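PDB 4O5H: phenylacetaldehyde dehydrogenase from Burkholderia cenocepacia, which probably oxidises phenylacetaldehyde to phenylacetic acid with NAD+ as electron acceptor, as a member of the aldehyde dehydrogenase family. Local coordinates for residues A[31-36]-A[40-45]; A[72-77]-A[246-251]; A[102-107]-A[225-230]; A[193-198]-A[203-208]; A[215-220]-A[234-239]. One frame throughout, in Å; residues are numbered along the deposited sequence.

Contact 1 (A[31-36]-A[40-45]); sequences KQMLIG and SDAASG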
# COMPACT_ATOMS: atom_id res chain seq x y z
N LYS A 31 32.09 8.67 -16.06
CA LYS A 31 31.03 8.28 -15.10
C LYS A 31 30.57 6.89 -15.46
O LYS A 31 30.37 6.59 -16.64
CB LYS A 31 29.78 9.18 -15.19
CG LYS A 31 30.04 10.68 -15.19
CD LYS A 31 30.59 11.19 -13.87
CE LYS A 31 30.77 12.68 -14.03
NZ LYS A 31 31.75 13.10 -15.08
N GLN A 32 30.26 6.12 -14.44
CA GLN A 32 29.74 4.77 -14.61
C GLN A 32 28.59 4.49 -13.63
O GLN A 32 28.43 5.19 -12.64
CB GLN A 32 30.87 3.79 -14.37
CG GLN A 32 31.98 3.93 -15.38
CD GLN A 32 32.99 2.86 -15.23
OE1 GLN A 32 33.68 2.79 -14.21
NE2 GLN A 32 33.08 1.99 -16.23
N MET A 33 27.83 3.44 -13.92
CA MET A 33 26.80 2.93 -13.01
C MET A 33 27.45 2.06 -11.93
O MET A 33 28.50 1.50 -12.15
CB MET A 33 25.80 2.05 -13.76
CG MET A 33 25.05 2.79 -14.80
SD MET A 33 23.85 1.79 -15.65
CE MET A 33 24.84 0.79 -16.78
N LEU A 34 26.75 1.88 -10.82
CA LEU A 34 27.19 0.96 -9.77
C LEU A 34 26.33 -0.29 -9.80
O LEU A 34 25.13 -0.23 -9.44
CB LEU A 34 27.09 1.65 -8.41
CG LEU A 34 27.44 0.78 -7.20
CD1 LEU A 34 28.86 0.27 -7.32
CD2 LEU A 34 27.28 1.55 -5.92
N ILE A 35 26.89 -1.38 -10.28
CA ILE A 35 26.14 -2.62 -10.45
C ILE A 35 26.87 -3.73 -9.73
O ILE A 35 27.92 -4.21 -10.17
CB ILE A 35 25.95 -2.95 -11.95
CG1 ILE A 35 25.14 -1.83 -12.57
CG2 ILE A 35 25.23 -4.30 -12.13
CD1 ILE A 35 24.90 -1.95 -14.04
N GLY A 36 26.33 -4.12 -8.58
CA GLY A 36 27.00 -5.09 -7.74
C GLY A 36 28.36 -4.56 -7.30
O GLY A 36 28.48 -3.40 -6.89
N SER A 40 30.31 0.22 -13.85
CA SER A 40 30.10 -0.35 -15.17
C SER A 40 29.49 0.63 -16.16
O SER A 40 28.66 1.45 -15.81
CB SER A 40 29.12 -1.49 -15.06
OG SER A 40 29.70 -2.57 -14.35
N ASP A 41 29.88 0.51 -17.42
CA ASP A 41 29.15 1.15 -18.48
C ASP A 41 27.92 0.33 -18.81
O ASP A 41 27.77 -0.79 -18.34
CB ASP A 41 30.01 1.22 -19.69
CG ASP A 41 31.32 1.89 -19.40
OD1 ASP A 41 31.29 2.98 -18.85
OD2 ASP A 41 32.37 1.31 -19.74
N ALA A 42 27.06 0.86 -19.65
CA ALA A 42 25.95 0.09 -20.18
C ALA A 42 26.50 -0.98 -21.11
O ALA A 42 27.50 -0.75 -21.79
CB ALA A 42 25.00 1.00 -20.91
N ALA A 43 25.81 -2.13 -21.21
CA ALA A 43 26.21 -3.18 -22.13
C ALA A 43 26.36 -2.62 -23.54
O ALA A 43 27.22 -3.07 -24.29
CB ALA A 43 25.19 -4.34 -22.11
N SER A 44 25.49 -1.68 -23.92
CA SER A 44 25.49 -1.15 -25.27
C SER A 44 26.64 -0.15 -25.51
O SER A 44 26.88 0.25 -26.62
CB SER A 44 24.17 -0.43 -25.54
OG SER A 44 24.08 0.76 -24.76
N GLY A 45 27.30 0.29 -24.45
CA GLY A 45 28.15 1.45 -24.55
C GLY A 45 27.43 2.82 -24.66
O GLY A 45 28.10 3.83 -24.63
O HOH W 1 32.67 5.51 -18.36

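Contact 2 (A[72-77]-A[246-251]); sequences QAVAAA and AALSRD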
# COMPACT_ATOMS: atom_id res chain seq x y z
N GLN A 72 20.75 -6.94 -14.51
CA GLN A 72 22.00 -7.22 -13.77
C GLN A 72 22.02 -6.59 -12.39
O GLN A 72 22.51 -7.18 -11.44
CB GLN A 72 23.24 -6.77 -14.53
CG GLN A 72 23.42 -7.56 -15.80
CD GLN A 72 23.81 -9.01 -15.57
OE1 GLN A 72 24.33 -9.40 -14.50
NE2 GLN A 72 23.50 -9.84 -16.53
N ALA A 73 21.57 -5.36 -12.30
CA ALA A 73 21.48 -4.67 -11.01
C ALA A 73 20.52 -5.36 -10.03
O ALA A 73 20.82 -5.49 -8.84
CB ALA A 73 21.06 -3.21 -11.20
N VAL A 74 19.37 -5.79 -10.55
CA VAL A 74 18.41 -6.52 -9.76
C VAL A 74 19.00 -7.84 -9.30
O VAL A 74 18.85 -8.19 -8.15
CB VAL A 74 17.09 -6.70 -10.53
CG1 VAL A 74 16.15 -7.65 -9.80
CG2 VAL A 74 16.40 -5.31 -10.71
N ALA A 75 19.71 -8.53 -10.20
CA ALA A 75 20.37 -9.80 -9.84
C ALA A 75 21.36 -9.57 -8.70
O ALA A 75 21.38 -10.37 -7.77
CB ALA A 75 21.05 -10.43 -11.04
N ALA A 76 22.11 -8.46 -8.72
CA ALA A 76 23.06 -8.16 -7.67
C ALA A 76 22.36 -7.88 -6.35
O ALA A 76 22.81 -8.34 -5.29
CB ALA A 76 23.96 -7.00 -8.07
N ALA A 77 21.29 -7.07 -6.39
CA ALA A 77 20.56 -6.74 -5.20
C ALA A 77 19.92 -7.98 -4.57
O ALA A 77 19.94 -8.13 -3.36
CB ALA A 77 19.49 -5.68 -5.48
N ALA A 246 11.10 1.66 -16.56
CA ALA A 246 10.04 0.74 -16.82
C ALA A 246 10.52 -0.67 -16.56
O ALA A 246 9.80 -1.48 -15.96
CB ALA A 246 9.57 0.89 -18.26
N ALA A 247 11.74 -0.97 -17.00
CA ALA A 247 12.28 -2.30 -16.81
C ALA A 247 12.42 -2.66 -15.32
O ALA A 247 12.16 -3.80 -14.92
CB ALA A 247 13.62 -2.41 -17.48
N LEU A 248 12.80 -1.69 -14.51
CA LEU A 248 12.90 -1.92 -13.09
C LEU A 248 11.52 -2.26 -12.50
O LEU A 248 11.36 -3.25 -11.78
CB LEU A 248 13.50 -0.70 -12.40
CG LEU A 248 13.67 -0.80 -10.89
CD1 LEU A 248 14.46 -2.07 -10.51
CD2 LEU A 248 14.36 0.47 -10.38
N SER A 249 10.51 -1.47 -12.88
CA SER A 249 9.15 -1.68 -12.37
C SER A 249 8.55 -3.04 -12.69
O SER A 249 7.77 -3.58 -11.89
CB SER A 249 8.19 -0.56 -12.84
OG SER A 249 7.88 -0.67 -14.23
N ARG A 250 8.92 -3.63 -13.84
CA ARG A 250 8.36 -4.90 -14.29
C ARG A 250 9.14 -6.12 -13.80
O ARG A 250 8.73 -7.26 -14.06
CB ARG A 250 8.41 -4.99 -15.83
CG ARG A 250 7.67 -3.97 -16.62
CD ARG A 250 7.61 -4.40 -18.10
NE ARG A 250 8.96 -4.56 -18.69
CZ ARG A 250 9.64 -3.59 -19.32
NH1 ARG A 250 9.09 -2.39 -19.47
NH2 ARG A 250 10.85 -3.81 -19.80
N ASP A 251 10.29 -5.93 -13.15
CA ASP A 251 11.11 -7.05 -12.81
C ASP A 251 10.44 -7.83 -11.68
O ASP A 251 10.16 -7.27 -10.65
CB ASP A 251 12.52 -6.61 -12.42
CG ASP A 251 13.52 -7.75 -12.46
OD1 ASP A 251 13.29 -8.79 -11.84
OD2 ASP A 251 14.58 -7.60 -13.14

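Contact 3 (A[102-107]-A[225-230]); sequences ADLIEA and QAAGFP. With EDO (1,2-ethanediol), chain H.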
# COMPACT_ATOMS: atom_id res chain seq x y z
N ALA A 102 26.17 9.23 6.86
CA ALA A 102 25.69 10.57 7.15
C ALA A 102 26.85 11.56 7.38
O ALA A 102 26.80 12.69 6.91
CB ALA A 102 24.76 10.56 8.35
N ASP A 103 27.87 11.14 8.13
CA ASP A 103 29.05 11.99 8.32
C ASP A 103 29.79 12.28 7.00
O ASP A 103 30.24 13.40 6.78
CB ASP A 103 30.02 11.33 9.29
CG ASP A 103 29.57 11.43 10.74
OD1 ASP A 103 28.75 12.32 11.08
OD2 ASP A 103 30.10 10.61 11.56
N LEU A 104 29.93 11.27 6.14
CA LEU A 104 30.60 11.46 4.86
C LEU A 104 29.85 12.47 3.99
O LEU A 104 30.48 13.25 3.30
CB LEU A 104 30.76 10.13 4.12
CG LEU A 104 31.78 9.14 4.67
CD1 LEU A 104 31.68 7.81 3.96
CD2 LEU A 104 33.21 9.66 4.49
N ILE A 105 28.51 12.45 4.02
CA ILE A 105 27.73 13.42 3.26
C ILE A 105 28.01 14.84 3.78
O ILE A 105 28.32 15.72 3.00
CB ILE A 105 26.23 13.10 3.31
CG1 ILE A 105 25.96 11.80 2.52
CG2 ILE A 105 25.40 14.27 2.78
CD1 ILE A 105 24.60 11.18 2.81
N GLU A 106 27.94 15.00 5.11
CA GLU A 106 28.25 16.26 5.72
C GLU A 106 29.68 16.72 5.44
O GLU A 106 29.90 17.90 5.23
CB GLU A 106 27.98 16.18 7.22
CG GLU A 106 26.47 16.16 7.51
CD GLU A 106 26.10 15.91 8.95
OE1 GLU A 106 26.96 15.57 9.77
OE2 GLU A 106 24.91 16.02 9.28
N ALA A 107 30.63 15.78 5.43
CA ALA A 107 32.04 16.16 5.19
C ALA A 107 32.23 16.67 3.77
O ALA A 107 33.15 17.40 3.50
CB ALA A 107 32.99 14.97 5.47
N GLN A 225 30.05 3.29 -0.95
CA GLN A 225 31.16 2.36 -0.94
C GLN A 225 32.14 2.76 0.12
O GLN A 225 32.65 1.91 0.86
CB GLN A 225 31.91 2.31 -2.28
CG GLN A 225 31.10 1.76 -3.40
CD GLN A 225 32.00 1.32 -4.56
OE1 GLN A 225 32.96 2.02 -4.96
NE2 GLN A 225 31.71 0.14 -5.10
N ALA A 226 32.42 4.06 0.23
CA ALA A 226 33.42 4.51 1.20
C ALA A 226 32.96 4.23 2.64
O ALA A 226 33.79 4.01 3.52
CB ALA A 226 33.72 5.97 0.99
N ALA A 227 31.65 4.23 2.86
CA ALA A 227 31.10 3.96 4.18
C ALA A 227 31.20 2.49 4.59
O ALA A 227 31.20 2.19 5.75
CB ALA A 227 29.66 4.46 4.30
N GLY A 228 31.37 1.60 3.63
CA GLY A 228 31.64 0.21 3.87
C GLY A 228 30.45 -0.72 3.63
O GLY A 228 30.48 -1.86 4.01
N PHE A 229 29.42 -0.26 2.91
CA PHE A 229 28.29 -1.18 2.62
C PHE A 229 28.72 -2.33 1.72
O PHE A 229 29.45 -2.13 0.80
CB PHE A 229 27.13 -0.43 2.02
CG PHE A 229 26.42 0.47 3.03
CD1 PHE A 229 25.40 -0.04 3.81
CD2 PHE A 229 26.80 1.80 3.20
CE1 PHE A 229 24.75 0.75 4.74
CE2 PHE A 229 26.19 2.60 4.16
CZ PHE A 229 25.15 2.08 4.91
N PRO A 230 28.23 -3.55 1.98
CA PRO A 230 28.63 -4.66 1.14
C PRO A 230 28.15 -4.45 -0.29
O PRO A 230 27.13 -3.81 -0.53
CB PRO A 230 27.88 -5.84 1.76
CG PRO A 230 27.77 -5.50 3.20
CD PRO A 230 27.57 -4.01 3.22
C1 EDO H . 28.84 11.74 14.60
O1 EDO H . 28.36 10.58 13.88
C2 EDO H . 27.96 13.00 14.41
O2 EDO H . 28.60 14.13 13.75

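Contact 4 (A[193-198]-A[203-208]); sequences WKIAPA and CTVVLK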
# COMPACT_ATOMS: atom_id res chain seq x y z
N TRP A 193 15.79 9.71 0.81
CA TRP A 193 14.50 9.30 1.34
C TRP A 193 14.16 7.85 0.97
O TRP A 193 13.53 7.17 1.76
CB TRP A 193 13.39 10.17 0.81
CG TRP A 193 13.36 11.49 1.40
CD1 TRP A 193 14.24 12.06 2.26
CD2 TRP A 193 12.39 12.47 1.14
NE1 TRP A 193 13.88 13.34 2.54
CE2 TRP A 193 12.72 13.61 1.88
CE3 TRP A 193 11.20 12.46 0.40
CZ2 TRP A 193 11.93 14.75 1.88
CZ3 TRP A 193 10.40 13.59 0.40
CH2 TRP A 193 10.79 14.74 1.12
N LYS A 194 14.56 7.38 -0.19
CA LYS A 194 14.24 6.01 -0.61
C LYS A 194 15.25 5.02 -0.08
O LYS A 194 14.91 3.89 0.24
CB LYS A 194 14.27 5.85 -2.13
CG LYS A 194 13.40 6.80 -2.93
CD LYS A 194 11.95 6.61 -2.69
CE LYS A 194 11.15 7.19 -3.85
NZ LYS A 194 9.86 7.71 -3.32
N ILE A 195 16.51 5.39 -0.08
CA ILE A 195 17.57 4.43 0.28
C ILE A 195 17.65 4.24 1.81
O ILE A 195 17.84 3.13 2.27
CB ILE A 195 18.94 4.90 -0.27
CG1 ILE A 195 18.93 4.84 -1.80
CG2 ILE A 195 20.09 4.06 0.28
CD1 ILE A 195 20.15 5.52 -2.41
N ALA A 196 17.53 5.34 2.58
CA ALA A 196 17.82 5.25 4.01
C ALA A 196 16.91 4.25 4.76
O ALA A 196 17.40 3.43 5.51
CB ALA A 196 17.83 6.60 4.68
N PRO A 197 15.60 4.28 4.50
CA PRO A 197 14.75 3.34 5.22
C PRO A 197 15.01 1.91 4.81
O PRO A 197 14.84 0.99 5.61
CB PRO A 197 13.33 3.75 4.84
CG PRO A 197 13.42 5.06 4.17
CD PRO A 197 14.84 5.27 3.74
N ALA A 198 15.41 1.72 3.56
CA ALA A 198 15.80 0.40 3.07
C ALA A 198 17.01 -0.15 3.79
O ALA A 198 17.00 -1.29 4.25
CB ALA A 198 16.08 0.46 1.58
N CYS A 203 16.82 -4.10 3.83
CA CYS A 203 16.54 -4.29 2.40
C CYS A 203 17.83 -4.07 1.55
O CYS A 203 18.84 -3.55 2.08
CB CYS A 203 15.48 -3.30 1.95
SG CYS A 203 13.85 -3.52 2.73
N THR A 204 17.75 -4.39 0.27
CA THR A 204 18.74 -3.95 -0.72
C THR A 204 18.00 -3.16 -1.76
O THR A 204 16.76 -3.18 -1.79
CB THR A 204 19.52 -5.14 -1.36
OG1 THR A 204 18.62 -6.01 -2.05
CG2 THR A 204 20.24 -5.89 -0.31
N VAL A 205 18.72 -2.41 -2.60
CA VAL A 205 18.11 -1.37 -3.40
C VAL A 205 18.73 -1.28 -4.78
O VAL A 205 19.95 -1.31 -4.92
CB VAL A 205 18.34 0.04 -2.78
CG1 VAL A 205 17.53 1.11 -3.51
CG2 VAL A 205 17.92 0.09 -1.34
N VAL A 206 17.88 -1.14 -5.80
CA VAL A 206 18.28 -0.65 -7.09
C VAL A 206 17.66 0.74 -7.25
O VAL A 206 16.44 0.89 -7.30
CB VAL A 206 17.82 -1.57 -8.23
CG1 VAL A 206 18.28 -1.03 -9.57
CG2 VAL A 206 18.34 -2.98 -8.01
N LEU A 207 18.52 1.75 -7.37
CA LEU A 207 18.09 3.14 -7.54
C LEU A 207 18.22 3.59 -8.99
O LEU A 207 19.26 3.36 -9.62
CB LEU A 207 18.95 4.07 -6.69
CG LEU A 207 18.56 5.56 -6.80
CD1 LEU A 207 17.23 5.81 -6.10
CD2 LEU A 207 19.61 6.46 -6.22
N LYS A 208 17.16 4.18 -9.53
CA LYS A 208 17.17 4.78 -10.86
C LYS A 208 16.97 6.30 -10.71
O LYS A 208 15.86 6.77 -10.59
CB LYS A 208 16.06 4.22 -11.74
CG LYS A 208 16.40 4.08 -13.23
CD LYS A 208 16.76 5.33 -14.00
CE LYS A 208 15.48 5.95 -14.53
NZ LYS A 208 15.64 7.33 -15.00

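Contact 5 (A[215-220]-A[234-239]); sequences LSALRL and VNIVTG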
# COMPACT_ATOMS: atom_id res chain seq x y z
N LEU A 215 23.79 12.97 -11.52
CA LEU A 215 25.15 13.10 -10.97
C LEU A 215 25.26 12.94 -9.47
O LEU A 215 26.20 12.27 -9.01
CB LEU A 215 25.79 14.41 -11.40
CG LEU A 215 26.03 14.57 -12.91
CD1 LEU A 215 26.66 15.92 -13.19
CD2 LEU A 215 26.90 13.46 -13.47
N SER A 216 24.37 13.56 -8.69
CA SER A 216 24.55 13.49 -7.22
C SER A 216 24.35 12.06 -6.70
O SER A 216 25.00 11.64 -5.75
CB SER A 216 23.68 14.51 -6.48
OG SER A 216 22.30 14.31 -6.74
N ALA A 217 23.50 11.30 -7.39
CA ALA A 217 23.28 9.89 -7.03
C ALA A 217 24.54 9.04 -7.27
O ALA A 217 24.88 8.23 -6.44
CB ALA A 217 22.11 9.32 -7.79
N LEU A 218 25.24 9.30 -8.37
CA LEU A 218 26.50 8.63 -8.63
C LEU A 218 27.52 8.99 -7.56
O LEU A 218 28.22 8.11 -7.11
CB LEU A 218 27.04 8.92 -10.05
CG LEU A 218 26.10 8.39 -11.17
CD1 LEU A 218 26.65 8.74 -12.52
CD2 LEU A 218 25.92 6.87 -11.07
N ARG A 219 27.60 10.25 -7.16
CA ARG A 219 28.58 10.63 -6.13
C ARG A 219 28.20 9.99 -4.80
O ARG A 219 29.06 9.52 -4.08
CB ARG A 219 28.71 12.16 -6.01
CG ARG A 219 29.78 12.62 -5.03
CD ARG A 219 31.19 12.30 -5.48
NE ARG A 219 32.14 12.96 -4.56
CZ ARG A 219 32.92 12.35 -3.68
NH1 ARG A 219 32.98 11.02 -3.60
NH2 ARG A 219 33.63 13.07 -2.86
N LEU A 220 26.92 9.91 -4.51
CA LEU A 220 26.43 9.24 -3.32
C LEU A 220 26.80 7.75 -3.34
O LEU A 220 27.21 7.23 -2.34
CB LEU A 220 24.91 9.38 -3.19
CG LEU A 220 24.27 8.66 -2.00
CD1 LEU A 220 24.70 9.24 -0.67
CD2 LEU A 220 22.78 8.74 -2.13
N VAL A 234 23.43 -1.47 -2.45
CA VAL A 234 22.94 -0.36 -3.23
C VAL A 234 23.54 -0.48 -4.63
O VAL A 234 24.76 -0.60 -4.79
CB VAL A 234 23.28 1.01 -2.62
CG1 VAL A 234 22.68 2.13 -3.45
CG2 VAL A 234 22.73 1.11 -1.19
N ASN A 235 22.67 -0.42 -5.62
CA ASN A 235 23.01 -0.41 -7.04
C ASN A 235 22.35 0.79 -7.67
O ASN A 235 21.25 1.19 -7.25
CB ASN A 235 22.48 -1.67 -7.71
CG ASN A 235 22.87 -2.92 -6.97
OD1 ASN A 235 23.96 -3.45 -7.18
ND2 ASN A 235 22.06 -3.33 -5.99
N ILE A 236 23.03 1.43 -8.60
CA ILE A 236 22.58 2.69 -9.19
C ILE A 236 22.67 2.64 -10.69
O ILE A 236 23.77 2.53 -11.25
CB ILE A 236 23.37 3.88 -8.70
CG1 ILE A 236 23.36 3.94 -7.17
CG2 ILE A 236 22.77 5.20 -9.22
CD1 ILE A 236 24.25 5.00 -6.54
N VAL A 237 21.52 2.74 -11.36
CA VAL A 237 21.44 2.61 -12.81
C VAL A 237 20.91 3.88 -13.41
O VAL A 237 19.90 4.40 -12.94
CB VAL A 237 20.55 1.42 -13.25
CG1 VAL A 237 21.21 0.10 -12.87
CG2 VAL A 237 19.19 1.43 -12.61
N THR A 238 21.57 4.38 -14.46
CA THR A 238 21.19 5.69 -15.05
C THR A 238 20.58 5.43 -16.41
O THR A 238 20.88 4.40 -17.01
CB THR A 238 22.40 6.61 -15.20
OG1 THR A 238 23.51 5.89 -15.82
CG2 THR A 238 22.85 7.13 -13.84
N GLY A 239 19.68 6.30 -16.84
CA GLY A 239 19.02 6.15 -18.15
C GLY A 239 17.64 6.73 -18.20
O GLY A 239 17.22 7.42 -17.27

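Contact 1 (A[31-36]-A[40-45])
Asp41 OD1 is gripped from two sources. Gln32 NE2 gives Asp41 OD1 a weak hydrogen bond of 3.3 Å, nearly straight at 164°. A water donates a second bond to Asp41 OD1, at 2.9 Å, and the same water donates to Lys31 O. The carboxylate is thus tied weakly to a side chain and, through the water, to the backbone of the facing segment. The amide of Gln32 and the carboxylate of Asp41 are not coplanar; their planes are turned 51° apart. The Gln32 chain runs extended beyond CG, which carries the amide out to Asp41, crossing it at a slant.

The backbones are held more firmly. Met33 and Ser40 form an antiparallel hydrogen-bonded pair. Ser40 N gives a 2.8 Å bond to Met33 O, and Met33 N gives a 2.9 Å bond to Ser40 O. Together the two bonds form a closed ring between the strands.

The apolar part is made by the end of Met33. Its chain bends at chi3 (-77°), and this turn lays CE against the backbone of Ala42, 3.6 Å from Ala42 N. Met33 CE also lies 4.1 Å from Ala42 CB. Beyond this point the chain makes a type I turn from Ala42 to Gly45, closed by a bond from Gly45 N to Ala42 O.

The contact is built on a small hairpin of strands 33-35 and 38-40 and the chain that follows it. Leu34 pairs through its backbone with Ile236, in strand 234-236. Met33 and Ala42 pack on Asp69 of helix 67-82, while Lys31 and Leu34 lie on helix 215-227.

Contact 2 (A[72-77]-A[246-251])
Val74 meets Leu248 in the apolar part of this contact. The two side chains approach at a slant, methyl against methyl, with Val74 CG2 3.8 Å from Leu248 CD1. Leu248 holds CG trans to its backbone N (chi1 -180°), and CD1 is the branch that reaches across to the valine. The area involved is small, 121 Å² in all, and every touching residue is buried.

The second kind of contact sets a carboxylate against methyl groups. Asp251 comes at Val74 from the opposite direction. Its OD2 lies 3.7 Å from Val74 CG1 and 3.8 Å from Val74 CG2, so it sits beside the fork of the valine. OD1 is also 3.7 Å from Val74 CG1. This is van der Waals packing. The charge of Asp251 is met by a salt bridge from OD2 to Arg253.

No hydrogen bond joins the two segments. Within 246-251, Ala246 O accepts from both Ser249 OG, at 2.7 Å, and Arg250 N, at 3.1 Å. The serine hydroxyl therefore bonds back into its own helix, near the helix end.

Val74 belongs to helix 67-82, and Leu248 to helix 241-250. This is helix packing on the sheet of an alpha/beta domain. The two helices meet over strand 204-208, where Val74 and Leu248 both touch Val206. Arg253 and Ile254, in the loop that follows helix 241-250, also pack on Val74.

Contact 3 (A[102-107]-A[225-230])
Leu104 keeps CG trans to its carbonyl carbon (chi1 -71°) and runs on extended to CD1 (chi2 172°), which carries that methyl to Ala226 and Ala227. The touch falls on both the methyls and the backbone of the alanine pair. Leu104 CD1 is 3.7 Å from Ala227 N and 4.0 Å from Ala226 C. It is also 4.0 Å from Ala226 CB and 3.9 Å from Ala227 CB. One methyl thus sits over the peptide link between the two alanines. Their small side chains allow this close approach, with Leu104 CA 7.5 Å from Ala227 CA.

No hydrogen bond crosses between the segments. The contact is van der Waals packing and small, burying 91 Å². Ala227 is buried, but Ala226 is exposed, so the packing lies partly at the surface.

On the 102-107 helix, Asp103 holds a 1,2-ethanediol, probably from the crystallisation liquor. The diol O1 bonds to Asp103 OD2 at 2.9 Å, and O2 makes a weak bond to OD1. Asp103 OD1 also has a salt bridge to Arg140, as does Glu106. Helix 91-107 is thereby linked to helix 124-145.

Ala226 and Ala227 lie in the last turn before Gly228. Gly228 then leaves the helix with positive phi (105°) and closes it with a Schellman motif. The arrangement is a helix-helix contact beside a Schellman motif with glycine at C'.

Contact 4 (A[193-198]-A[203-208])
Ala198 and Val205 make the tightest touch of this contact. Ala198 CB lies 3.5 Å from Val205 CG2, closer than carbon atoms usually pack. Ala198 CB also rests 3.8 Å from Cys203 CB. One methyl of the helix is therefore pressed against two residues of the returning chain.

Farther along the strand, Ile195 takes over. Its CD1 meets Leu207 CD2 at 4.0 Å, and these two side chains cross at about a right angle. Ile195 CG1 also faces Val205 CG1, at 4.3 Å. Ile195 places CG1 opposite its carbonyl carbon (chi1 -67°) and extends on to CD1, which carries the terminal methyl to the leucine.

A single hydrogen bond joins the backbones. Cys203 N donates to Ala198 O at 2.8 Å, somewhat bent, with an N-H...O angle of 133°. Ala198 O also has a hydrogen bond with Thr201 OG1, so this oxygen has partners in the turn that links helix and strand.

The next shell packs on both elements. Phe139 of helix 124-145 packs on Ile195, and Tyr500 packs on Ala198. Strand 204-208 pairs with strand 166-181 through Thr204 and Val206, and with strand 234-236 through Val205.

The axes of helix segment 193-198 and strand 204-208 run nearly antiparallel, at 167°, and approach to 8.4 Å. This is the helix-to-strand return of a right-handed beta-alpha-beta crossover, strand 166-181, helix 187-201, strand 204-208. Such units build the Rossmann-like NAD-binding domain of aldehyde dehydrogenases.

Contact 5 (A[215-220]-A[234-239])
The 215-220 part of helix 215-227 packs on strand 234-236 and the residues after it, with Leu218 CA 7.1 Å from Ile236 CA and no hydrogen bond between the segments. Ile236 is the main side chain on the strand. Its CD1 reaches the helix backbone, 3.3 Å from Ala217 O. Its other branch, CG2, lies 4.0 Å from Leu218 CD2 and 4.4 Å from Ala217 CB. Ile236 sets CG1 trans to its carbonyl carbon (chi1 -55°) and continues extended, which carries CD1 up to the helix.

Leu218 uses one methyl for two partners. The same CD2 lies 4.1 Å from Thr238 CG2, where the two side chains cross at about a right angle. Thr238 offers its methyl here, while its OG1 bonds to Pro63 O.

The unit is strand 204-208, helix 215-227, strand 234-236, a beta-alpha-beta crossover. Gly239 follows with backbone angles that favour glycine. It begins a sequence resembling a Rossmann-type glycine motif, consistent with a dinucleotide-binding fold.

All four touching residues are buried, and methyl groups make most of the contact. Cohesion between the two segments therefore comes from apolar packing, with the polar group of Thr238 satisfied by a residue outside them.

How the contacts relate
Contact 1 comes first along the chain and closes a short hairpin near the N terminus before any other contact opens. Contact 2 then spans a long loop from helix 67-82 to helix 241-250, and contacts 3, 4 and 5 are all nested inside it. Contact 3 opens next, at helix 91-107, and encloses contact 4. Contacts 3 and 5 cross, since their segments alternate along the chain; both use helix 215-227. Contacts 4 and 5 follow in series and tie two successive helices to neighbouring strands of one sheet, joined by a probable hydrogen bond from Leu207 N to Asn235 O. The hairpin adds to this assembly through another, from Ile236 N to Leu34 O.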